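Side-chain contacts in fatty acyl CoA synthetase FADD13 (FATTY-ACYL-CoA SYNTHETASE) (Mycobacterium tuberculosis, PDB 3R44), which belongs to the AMP-binding enzyme family of the ANL clan, in which a large N-terminal part is followed by a small C-terminal domain: residues A[423-428]-A[441-446]; A[494-497]-A[501-504]; A[65-70]-A[169-174]; A[175-178]-A[184-187]; A[198-203]-A[232-237]. One frame throughout, in Å; residues are numbered along the deposited sequence.

Contact 1: A[423-428]-A[441-446]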
# COMPACT_ATOMS: atom_id res chain seq x y z
N VAL A 423 15.64 12.81 13.63
CA VAL A 423 16.86 12.39 12.98
C VAL A 423 16.50 11.26 12.02
O VAL A 423 15.91 10.24 12.45
CB VAL A 423 17.85 11.83 14.06
CG1 VAL A 423 19.11 11.43 13.47
CG2 VAL A 423 18.09 12.88 15.13
N TYR A 424 16.82 11.41 10.74
CA TYR A 424 16.58 10.31 9.82
C TYR A 424 17.90 9.51 9.61
O TYR A 424 18.99 10.08 9.42
CB TYR A 424 16.00 10.71 8.45
CG TYR A 424 14.56 11.19 8.41
CD1 TYR A 424 13.50 10.31 8.10
CD2 TYR A 424 14.27 12.52 8.63
CE1 TYR A 424 12.17 10.79 8.01
CE2 TYR A 424 12.96 13.01 8.57
CZ TYR A 424 11.90 12.15 8.25
OH TYR A 424 10.57 12.64 8.17
N PRO A 425 17.77 8.19 9.63
CA PRO A 425 18.93 7.31 9.56
C PRO A 425 19.79 7.52 8.32
O PRO A 425 21.00 7.42 8.44
CB PRO A 425 18.29 5.93 9.49
CG PRO A 425 17.12 6.06 10.31
CD PRO A 425 16.56 7.38 9.88
N ALA A 426 19.19 7.83 7.17
CA ALA A 426 19.94 7.97 5.91
C ALA A 426 20.94 9.10 6.00
O ALA A 426 21.99 9.04 5.39
CB ALA A 426 19.01 8.21 4.68
N GLU A 427 20.63 10.11 6.80
CA GLU A 427 21.50 11.29 6.95
C GLU A 427 22.84 10.84 7.55
O GLU A 427 23.92 11.28 7.12
CB GLU A 427 20.83 12.34 7.86
CG GLU A 427 19.41 12.72 7.42
CD GLU A 427 18.79 13.83 8.32
OE1 GLU A 427 19.24 15.00 8.17
OE2 GLU A 427 17.88 13.53 9.16
N ILE A 428 22.76 9.91 8.49
CA ILE A 428 23.93 9.35 9.18
C ILE A 428 24.55 8.25 8.30
O ILE A 428 25.77 8.24 8.05
CB ILE A 428 23.56 8.82 10.57
CG1 ILE A 428 22.98 9.95 11.44
CG2 ILE A 428 24.78 8.14 11.22
CD1 ILE A 428 22.29 9.45 12.75
N VAL A 441 26.57 0.08 6.51
CA VAL A 441 26.04 0.75 7.73
C VAL A 441 24.53 0.82 7.70
O VAL A 441 23.92 1.06 6.65
CB VAL A 441 26.64 2.19 7.94
CG1 VAL A 441 26.34 3.07 6.78
CG2 VAL A 441 26.11 2.83 9.24
N ALA A 442 23.90 0.55 8.83
CA ALA A 442 22.47 0.76 8.99
C ALA A 442 22.30 1.46 10.28
O ALA A 442 22.88 1.02 11.27
CB ALA A 442 21.75 -0.55 9.04
N VAL A 443 21.41 2.47 10.33
CA VAL A 443 21.13 3.23 11.55
C VAL A 443 19.69 2.98 11.98
O VAL A 443 18.77 3.02 11.14
CB VAL A 443 21.41 4.74 11.38
CG1 VAL A 443 20.86 5.59 12.58
CG2 VAL A 443 22.93 4.99 11.18
N ILE A 444 19.53 2.67 13.26
CA ILE A 444 18.23 2.52 13.92
C ILE A 444 18.17 3.29 15.24
O ILE A 444 19.19 3.56 15.88
CB ILE A 444 17.88 1.05 14.25
CG1 ILE A 444 18.96 0.42 15.12
CG2 ILE A 444 17.64 0.27 12.95
CD1 ILE A 444 18.55 -0.96 15.76
N GLY A 445 16.96 3.56 15.70
CA GLY A 445 16.82 4.10 17.02
C GLY A 445 16.73 2.94 17.98
O GLY A 445 16.14 1.88 17.63
N LEU A 446 17.33 3.11 19.15
CA LEU A 446 17.20 2.17 20.26
C LEU A 446 16.62 2.93 21.41
O LEU A 446 16.95 4.11 21.59
CB LEU A 446 18.57 1.60 20.66
CG LEU A 446 19.16 0.62 19.66
CD1 LEU A 446 20.53 0.19 20.08
CD2 LEU A 446 18.29 -0.61 19.44
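Pro425 comes up against Val443 near the middle of strand 438-448, with their CA atoms 5.0 Å apart. Both branches of Val443 are used. CG1, anti to the backbone N at chi1 169°, lies 4.0 Å from Pro425 CB, while CG2 turns to Ile428 and reaches its CG2 at 3.7 Å. The valine therefore fills the step between two residues one helical turn apart. Its side chain crosses that of Ile428 at about a right angle, and the branches meet methyl to methyl. The proline ring also lies against the strand backbone: Pro425 CB is 3.4 Å from Val443 O. All three residues are buried, and what joins them is apolar packing. The start of the helix is tied together on its own side, where Tyr424 N donates to Glu427 OE2 over 2.8 Å, using the anti lone pair of that oxygen. The polar backbone atoms of Val443 are satisfied from beyond the contact: Glu429 OE2 takes its N-H, and Lys504 NZ bonds to its O. Behind the strand, helix 504-511 packs on Ala442 and Ile444. Strand 454-461 is its antiparallel neighbour and also touches Ile428, so helix 425-432 lies over two neighbouring strands, 438-448 and 454-461, of the small C-terminal sheet.

Contact 2: A[494-497]-A[501-504]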
# COMPACT_ATOMS: atom_id res chain seq x y z
N ILE A 494 24.76 -7.42 8.80
CA ILE A 494 23.49 -6.77 8.93
C ILE A 494 22.40 -7.66 8.30
O ILE A 494 22.63 -8.28 7.26
CB ILE A 494 23.57 -5.39 8.23
CG1 ILE A 494 24.44 -4.47 9.10
CG2 ILE A 494 22.19 -4.77 8.01
CD1 ILE A 494 24.97 -3.26 8.27
N PRO A 495 21.22 -7.73 8.93
CA PRO A 495 20.17 -8.60 8.38
C PRO A 495 19.55 -8.04 7.09
O PRO A 495 19.07 -6.89 7.05
CB PRO A 495 19.16 -8.68 9.52
CG PRO A 495 19.26 -7.35 10.20
CD PRO A 495 20.75 -7.00 10.12
N ARG A 496 19.60 -8.83 6.03
CA ARG A 496 18.98 -8.45 4.77
C ARG A 496 18.10 -9.57 4.24
O ARG A 496 18.32 -10.74 4.54
CB ARG A 496 20.01 -8.15 3.73
CG ARG A 496 20.79 -6.87 3.92
CD ARG A 496 21.95 -6.94 2.90
NE ARG A 496 22.93 -5.92 3.20
CZ ARG A 496 22.90 -4.72 2.68
NH1 ARG A 496 21.95 -4.40 1.82
NH2 ARG A 496 23.84 -3.83 3.00
N ASN A 497 17.10 -9.20 3.44
CA ASN A 497 16.19 -10.22 2.91
C ASN A 497 16.79 -10.78 1.61
O ASN A 497 17.85 -10.28 1.21
CB ASN A 497 14.76 -9.63 2.79
CG ASN A 497 14.61 -8.62 1.71
OD1 ASN A 497 15.53 -8.36 0.94
ND2 ASN A 497 13.40 -8.06 1.58
N LYS A 501 17.26 -5.94 0.72
CA LYS A 501 16.78 -4.89 1.60
C LYS A 501 17.26 -5.07 3.04
O LYS A 501 17.08 -6.14 3.62
CB LYS A 501 15.25 -4.87 1.62
CG LYS A 501 14.65 -3.58 2.21
CD LYS A 501 13.15 -3.67 2.39
CE LYS A 501 12.63 -2.72 3.48
NZ LYS A 501 11.12 -2.82 3.62
N ILE A 502 17.83 -4.02 3.64
CA ILE A 502 18.21 -4.05 5.05
C ILE A 502 16.92 -4.13 5.84
O ILE A 502 15.95 -3.39 5.57
CB ILE A 502 18.95 -2.79 5.50
CG1 ILE A 502 20.25 -2.62 4.74
CG2 ILE A 502 19.27 -2.85 7.00
CD1 ILE A 502 21.23 -3.46 5.24
N LEU A 503 16.87 -5.09 6.77
CA LEU A 503 15.68 -5.34 7.56
C LEU A 503 15.82 -4.63 8.90
O LEU A 503 16.32 -5.20 9.89
CB LEU A 503 15.52 -6.85 7.77
CG LEU A 503 15.25 -7.61 6.47
CD1 LEU A 503 15.28 -9.11 6.74
CD2 LEU A 503 13.91 -7.17 5.85
N LYS A 504 15.44 -3.37 8.95
CA LYS A 504 15.53 -2.60 10.22
C LYS A 504 14.70 -3.17 11.38
O LYS A 504 15.10 -3.04 12.56
CB LYS A 504 15.26 -1.11 9.97
CG LYS A 504 16.33 -0.54 9.13
CD LYS A 504 16.30 0.94 9.00
CE LYS A 504 17.61 1.39 8.33
NZ LYS A 504 17.83 2.76 8.51
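Asn497 OD1 is gripped twice, by Lys501 N at 3.0 Å and by the hydroxyl of Thr499, and so ties down the short loop that leads from Asn497 to Lys501. The sequence from Arg496 to Lys501 is consistent with the A10 motif of the ANL family, and a single beta bridge between Arg496 and Ile502 closes it. The first torsion of Asn497, with CG between the backbone N and the carbonyl carbon (chi1 71°), turns the amide toward Lys501. Lys501 N meets the oxygen from above the carbonyl plane, 46° out of it, and Lys501 CB also lies above the amide plane, on the side from which Lys501 N comes. Backbone bonds flank the bridge: Leu503 N to Pro495 O at 2.9 Å, nearly straight at 171°, and Asn497 N to Lys501 O at 3.1 Å. Leu503 also sits at the N-cap of helix 504-511, so the bridge leads directly into that helix; its CD1 and CD2 both lie against Asn497 CB. Pro495 packs on the helix at Leu507, and its side chain is about 3 Å from a bound malonate ion. The guanidinium of Arg496 has its polar partners elsewhere, Gly500 O at NH1 and a salt bridge from NH2 to Glu440. Over one of its faces sits a methyl, Ile502 CD1, 3.3 Å from Arg496 CZ. On another side the same CD1 is pressed against Ile494 CG2, a tight 3.2 Å.

Contact 3: A[65-70]-A[169-174]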
# COMPACT_ATOMS: atom_id res chain seq x y z
N ILE A 65 -27.60 0.34 6.81
CA ILE A 65 -26.54 1.18 6.25
C ILE A 65 -27.12 2.27 5.34
O ILE A 65 -27.95 2.01 4.46
CB ILE A 65 -25.45 0.36 5.50
CG1 ILE A 65 -24.61 -0.48 6.46
CG2 ILE A 65 -24.55 1.28 4.59
CD1 ILE A 65 -23.85 0.29 7.56
N ALA A 66 -26.74 3.50 5.61
CA ALA A 66 -27.18 4.65 4.85
C ALA A 66 -25.97 5.45 4.50
O ALA A 66 -24.83 5.11 4.88
CB ALA A 66 -28.19 5.50 5.66
N LYS A 67 -26.19 6.53 3.78
CA LYS A 67 -25.11 7.44 3.38
C LYS A 67 -24.25 7.85 4.57
O LYS A 67 -24.75 8.32 5.60
CB LYS A 67 -25.68 8.69 2.70
CG LYS A 67 -24.60 9.67 2.24
CD LYS A 67 -25.23 10.92 1.62
CE LYS A 67 -24.15 11.94 1.23
NZ LYS A 67 -22.93 11.18 0.91
N GLY A 68 -22.96 7.61 4.46
CA GLY A 68 -21.96 8.05 5.42
C GLY A 68 -21.63 6.96 6.46
O GLY A 68 -20.58 7.05 7.10
N ASP A 69 -22.49 5.94 6.60
CA ASP A 69 -22.31 4.86 7.62
C ASP A 69 -21.10 3.95 7.23
O ASP A 69 -20.87 3.70 6.02
CB ASP A 69 -23.55 3.98 7.74
CG ASP A 69 -24.74 4.67 8.39
OD1 ASP A 69 -24.52 5.59 9.21
OD2 ASP A 69 -25.88 4.27 8.03
N ARG A 70 -20.34 3.48 8.22
CA ARG A 70 -19.15 2.68 7.95
C ARG A 70 -19.45 1.21 8.05
O ARG A 70 -20.11 0.76 9.00
CB ARG A 70 -17.98 3.03 8.88
CG ARG A 70 -17.13 4.25 8.47
CD ARG A 70 -17.84 5.58 8.70
NE ARG A 70 -18.09 5.84 10.13
CZ ARG A 70 -19.02 6.63 10.65
NH1 ARG A 70 -19.99 7.19 9.92
NH2 ARG A 70 -19.05 6.79 11.96
N GLY A 169 -18.46 12.21 -5.74
CA GLY A 169 -17.55 13.34 -5.65
C GLY A 169 -16.73 13.31 -4.37
O GLY A 169 -16.07 12.32 -4.06
N ASP A 170 -16.82 14.39 -3.63
CA ASP A 170 -16.12 14.55 -2.38
C ASP A 170 -16.78 13.80 -1.21
O ASP A 170 -16.31 13.90 -0.10
CB ASP A 170 -16.08 16.06 -2.06
CG ASP A 170 -15.25 16.37 -0.85
OD1 ASP A 170 -14.13 15.82 -0.76
OD2 ASP A 170 -15.71 17.18 0.01
N ASP A 171 -17.87 13.07 -1.44
CA ASP A 171 -18.39 12.20 -0.41
C ASP A 171 -17.39 11.09 0.01
O ASP A 171 -16.73 10.47 -0.83
CB ASP A 171 -19.72 11.58 -0.85
CG ASP A 171 -20.83 12.62 -0.95
OD1 ASP A 171 -20.70 13.69 -0.29
OD2 ASP A 171 -21.79 12.36 -1.67
N ASN A 172 -17.32 10.84 1.32
CA ASN A 172 -16.48 9.77 1.81
C ASN A 172 -16.83 8.44 1.21
O ASN A 172 -18.02 8.12 1.05
CB ASN A 172 -16.55 9.58 3.31
CG ASN A 172 -16.12 10.76 4.07
OD1 ASN A 172 -15.41 11.61 3.52
ND2 ASN A 172 -16.55 10.84 5.34
N LEU A 173 -15.80 7.65 0.95
CA LEU A 173 -15.94 6.33 0.35
C LEU A 173 -15.24 5.22 1.16
O LEU A 173 -15.74 4.10 1.23
CB LEU A 173 -15.36 6.33 -1.09
CG LEU A 173 -15.36 4.99 -1.86
CD1 LEU A 173 -16.74 4.31 -1.85
CD2 LEU A 173 -14.85 5.10 -3.30
N PHE A 174 -14.03 5.46 1.62
CA PHE A 174 -13.41 4.44 2.46
C PHE A 174 -12.52 5.05 3.51
O PHE A 174 -12.05 6.20 3.32
CB PHE A 174 -12.77 3.29 1.67
CG PHE A 174 -11.53 3.64 0.92
CD1 PHE A 174 -10.30 3.56 1.56
CD2 PHE A 174 -11.56 3.92 -0.42
CE1 PHE A 174 -9.08 3.89 0.88
CE2 PHE A 174 -10.37 4.21 -1.11
CZ PHE A 174 -9.13 4.17 -0.47
O HOH W 1 -18.94 9.42 6.52
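Lys67 and Asp171 join two surface loops of the large N-terminal part through a salt bridge, NZ to OD2 at 3.1 Å. Lys67 belongs to a type II beta turn running from Ala66 to Asp69, ahead of strand 70-74; Asp171 stands just before strand 172-178, which opens with a classic beta bulge at Leu173 and Phe174 opposite His190. The charged contact is made at the end of a long arm. The lysine chain is extended as far as CE and bends only at the last torsion (chi4 30°), which brings NZ over the face of the carboxylate, nearest OD2; the two side chains cross at about a right angle. Asp171 OD2 has a second partner in Gly168 N, a bond that would help hold the carboxylate in place. Gly169, two residues before Asp171, touches the bound histidine. Water makes the other link: one molecule donates to Gly68 O and accepts from Asn172 ND2, at 2.9 and 3.0 Å from those atoms. The amide of Asn172 is fixed at its other end, since its OD1 bonds to Lys374 NZ. Hydrogen bonds within the turn hold the first loop in shape. Asp69 N closes it on Ala66 O, and Asp69 OD2 takes Ala66 N at 2.7 Å. Gly68 O, already bonded to the water, also receives Arg70 NH1 at 2.9 Å; the oxygen lies in the guanidinium plane, but the nitrogen stands above the carbonyl plane of Gly68, 38° out of it.

Contact 4: A[175-178]-A[184-187]; sequences IMYT and HPKG
Gly187 and Tyr177 make the tight part of this contact. The glycine CA sits over the centre of the tyrosine ring, 3.5 Å from its centroid and 13° off the normal, a CH-pi contact that the absence of a side chain makes possible. Ile175 CG2 presses on the same carbon, Gly187 CA, at 3.6 Å, and both these residues are buried. Pro185 closes in as well, its CG 3.8 Å from Tyr177 CD2. The ring is set by chi1 -79°, with CG anti to the carbonyl carbon, and its hydroxyl is tied to Asp113 in helix 104-114.

The opposite face of the strands, which carries Thr178 and Lys186, is looser. Here the two side chains barely meet; the lysine makes its cation-pi contact with Tyr376 instead. Backbone bonds hold this pair, Thr178 N to Lys186 O at 3.0 Å and Lys186 N to Thr178 O at 2.9 Å. Beyond it the chain enters a loop whose residues 180-182 are not modelled, probably because they are mobile. A beta hairpin bearing a glycine-rich loop, with Pro185, Lys186 and Gly187 on the returning side, is typical of the P-loop-like A3 motif of the ANL family.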
# COMPACT_ATOMS: atom_id res chain seq x y z
N ILE A 175 -12.27 4.27 4.57
CA ILE A 175 -11.28 4.64 5.57
C ILE A 175 -10.31 3.49 5.69
O ILE A 175 -10.71 2.37 5.96
CB ILE A 175 -11.88 4.93 6.95
CG1 ILE A 175 -12.99 5.97 6.94
CG2 ILE A 175 -10.79 5.43 7.90
CD1 ILE A 175 -13.94 5.92 8.12
N MET A 176 -9.05 3.78 5.46
CA MET A 176 -8.02 2.80 5.58
C MET A 176 -7.04 3.20 6.66
O MET A 176 -6.50 4.34 6.69
CB MET A 176 -7.33 2.57 4.22
CG MET A 176 -8.27 1.92 3.12
SD MET A 176 -7.41 0.72 2.07
CE MET A 176 -5.80 0.95 2.68
N TYR A 177 -6.77 2.29 7.57
CA TYR A 177 -5.89 2.63 8.73
C TYR A 177 -4.37 2.49 8.43
O TYR A 177 -3.94 1.54 7.79
CB TYR A 177 -6.37 1.87 10.00
CG TYR A 177 -7.55 2.59 10.56
CD1 TYR A 177 -8.80 2.50 9.93
CD2 TYR A 177 -7.42 3.42 11.64
CE1 TYR A 177 -9.88 3.18 10.39
CE2 TYR A 177 -8.53 4.11 12.15
CZ TYR A 177 -9.75 3.99 11.50
OH TYR A 177 -10.82 4.69 11.97
N THR A 178 -3.58 3.47 8.85
CA THR A 178 -2.12 3.44 8.65
C THR A 178 -1.42 3.81 9.97
O THR A 178 -1.93 4.67 10.73
CB THR A 178 -1.69 4.42 7.51
OG1 THR A 178 -0.32 4.18 7.12
CG2 THR A 178 -1.85 5.86 7.95
N HIS A 184 -1.10 4.03 18.08
CA HIS A 184 -2.38 3.73 17.41
C HIS A 184 -2.43 4.21 15.94
O HIS A 184 -1.91 5.28 15.62
CB HIS A 184 -3.57 4.39 18.16
CG HIS A 184 -3.79 3.88 19.56
ND1 HIS A 184 -3.83 4.70 20.66
CD2 HIS A 184 -4.00 2.62 20.02
CE1 HIS A 184 -4.05 3.97 21.75
NE2 HIS A 184 -4.16 2.71 21.38
N PRO A 185 -3.10 3.45 15.06
CA PRO A 185 -3.17 3.97 13.69
C PRO A 185 -4.08 5.25 13.52
O PRO A 185 -4.79 5.63 14.45
CB PRO A 185 -3.70 2.75 12.90
CG PRO A 185 -4.60 2.04 13.85
CD PRO A 185 -3.83 2.17 15.19
N LYS A 186 -3.98 5.95 12.38
CA LYS A 186 -4.94 6.97 11.99
C LYS A 186 -5.70 6.44 10.80
O LYS A 186 -5.14 5.73 9.94
CB LYS A 186 -4.28 8.28 11.52
CG LYS A 186 -3.40 8.95 12.49
CD LYS A 186 -2.69 10.12 11.80
CE LYS A 186 -1.46 9.64 10.97
NZ LYS A 186 -0.40 9.01 11.81
N GLY A 187 -6.97 6.81 10.72
CA GLY A 187 -7.79 6.42 9.60
C GLY A 187 -7.70 7.40 8.50
O GLY A 187 -8.03 8.58 8.66

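Contact 5: A[198-203]-A[232-237]; sequences AASSWA and SAMRGV
Met234, in the last turn of helix 223-235, reaches over to Ala199 and Ser200 of helix 192-205 and makes the side-chain contact between the two segments. Taken in order, the second segment begins with Ser232, whose hydroxyl bonds back to Thr228 O one turn earlier. Ala233 follows, with its carbonyl oxygen held by Arg25 NE. Then comes Met234. Its CG is anti to the backbone N (chi1 177°), and the chain runs on extended until it bends at the last torsion (chi3 -51°), which folds CE toward the other helix. That methyl rests on Ala199 CB at 3.7 Å, while the sulphur lies alongside the serine, Met234 SD to Ser200 OG being 3.6 Å. The serine hydroxyl is engaged within its own helix, bonded to His196 O. The facing residue is a small alanine, consistent with the CA atoms of Ala199 and Met234 being 7.4 Å apart. This is helix-to-helix packing within the large N-terminal part of the ANL fold, and Trp202 meets Phe231 in the same interface. The methionine side chain is about 6 Å from the bound histidine, whose pocket includes His192 and His196 on helix 192-205. Next in sequence, the Arg235 side chain touches Val208 and Tyr210. At Gly236 the helix breaks off with a positive phi of 81°. Val237 N still bonds to Ser232 O at 2.8 Å, and the chain then enters strand 238-241.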
# COMPACT_ATOMS: atom_id res chain seq x y z
N ALA A 198 -7.00 8.49 -8.43
CA ALA A 198 -5.91 7.57 -8.32
C ALA A 198 -6.04 6.53 -9.39
O ALA A 198 -5.05 6.17 -10.00
CB ALA A 198 -5.94 6.89 -6.92
N ALA A 199 -7.26 6.06 -9.65
CA ALA A 199 -7.47 5.03 -10.68
C ALA A 199 -7.08 5.66 -12.04
O ALA A 199 -6.39 5.05 -12.86
CB ALA A 199 -8.95 4.52 -10.67
N SER A 200 -7.54 6.88 -12.27
CA SER A 200 -7.22 7.58 -13.53
C SER A 200 -5.76 7.83 -13.70
O SER A 200 -5.23 7.70 -14.80
CB SER A 200 -7.87 8.95 -13.60
OG SER A 200 -9.24 8.80 -13.51
N SER A 201 -5.12 8.19 -12.58
CA SER A 201 -3.68 8.40 -12.57
C SER A 201 -2.94 7.15 -13.08
O SER A 201 -2.16 7.19 -14.01
CB SER A 201 -3.20 8.74 -11.17
OG SER A 201 -1.84 9.00 -11.25
N TRP A 202 -3.25 6.01 -12.49
CA TRP A 202 -2.63 4.75 -12.94
C TRP A 202 -2.95 4.45 -14.40
O TRP A 202 -2.07 4.21 -15.23
CB TRP A 202 -3.16 3.63 -12.08
CG TRP A 202 -2.48 3.50 -10.80
CD1 TRP A 202 -2.77 4.12 -9.59
CD2 TRP A 202 -1.43 2.62 -10.55
NE1 TRP A 202 -1.89 3.68 -8.61
CE2 TRP A 202 -1.07 2.75 -9.18
CE3 TRP A 202 -0.70 1.74 -11.37
CZ2 TRP A 202 -0.00 2.04 -8.62
CZ3 TRP A 202 0.33 1.02 -10.81
CH2 TRP A 202 0.66 1.16 -9.44
N ALA A 203 -4.24 4.50 -14.71
CA ALA A 203 -4.74 4.12 -16.02
C ALA A 203 -4.19 5.02 -17.13
O ALA A 203 -4.01 4.57 -18.27
CB ALA A 203 -6.24 4.15 -16.03
N SER A 232 -9.33 -1.23 -12.88
CA SER A 232 -9.72 -2.33 -13.75
C SER A 232 -11.11 -2.09 -14.34
O SER A 232 -11.34 -2.29 -15.55
CB SER A 232 -9.64 -3.67 -13.03
OG SER A 232 -8.28 -4.04 -12.82
N ALA A 233 -12.08 -1.72 -13.51
CA ALA A 233 -13.39 -1.38 -14.05
C ALA A 233 -13.34 -0.14 -14.95
O ALA A 233 -14.01 -0.06 -15.99
CB ALA A 233 -14.41 -1.19 -12.91
N MET A 234 -12.58 0.85 -14.53
CA MET A 234 -12.43 2.06 -15.32
C MET A 234 -11.94 1.79 -16.74
O MET A 234 -12.51 2.30 -17.70
CB MET A 234 -11.48 3.06 -14.63
CG MET A 234 -11.26 4.26 -15.46
SD MET A 234 -10.47 5.55 -14.50
CE MET A 234 -11.51 5.63 -13.06
N ARG A 235 -10.95 0.93 -16.87
CA ARG A 235 -10.33 0.67 -18.17
C ARG A 235 -10.94 -0.56 -18.89
O ARG A 235 -10.72 -0.73 -20.09
CB ARG A 235 -8.83 0.54 -17.97
CG ARG A 235 -7.92 0.05 -19.17
CD ARG A 235 -7.74 1.06 -20.31
NE ARG A 235 -8.90 1.08 -21.16
CZ ARG A 235 -9.00 1.73 -22.32
NH1 ARG A 235 -10.12 1.62 -23.00
NH2 ARG A 235 -7.98 2.45 -22.82
N GLY A 236 -11.69 -1.41 -18.20
CA GLY A 236 -12.24 -2.62 -18.81
C GLY A 236 -11.22 -3.74 -18.86
O GLY A 236 -10.96 -4.38 -19.89
N VAL A 237 -10.68 -4.01 -17.70
CA VAL A 237 -9.63 -5.04 -17.49
C VAL A 237 -10.28 -6.16 -16.74
O VAL A 237 -11.13 -5.92 -15.89
CB VAL A 237 -8.57 -4.40 -16.64
CG1 VAL A 237 -7.59 -5.43 -16.05
CG2 VAL A 237 -7.82 -3.37 -17.52

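Overall arrangement
From the N terminus, contact 3 comes first and closes the longest loop, 98 residues, bringing the turn before strand 70-74 to the start of strand 172-178. Contact 4 uses the far half of that strand and closes the short hairpin with strand 186-191; the two touch where Arg70 CG packs on Ile175 CD1. Strand 186-191 runs straight into helix 192-205, which contact 5, closing 28 residues, ties to helix 223-235. In the C-terminal domain contact 1 closes 12 residues and ties helix 425-432 to strand 438-448; contact 2 closes 3 just before helix 504-511. These two meet through Lys504 and Ile502. All five lie in series, so none nests in or crosses another.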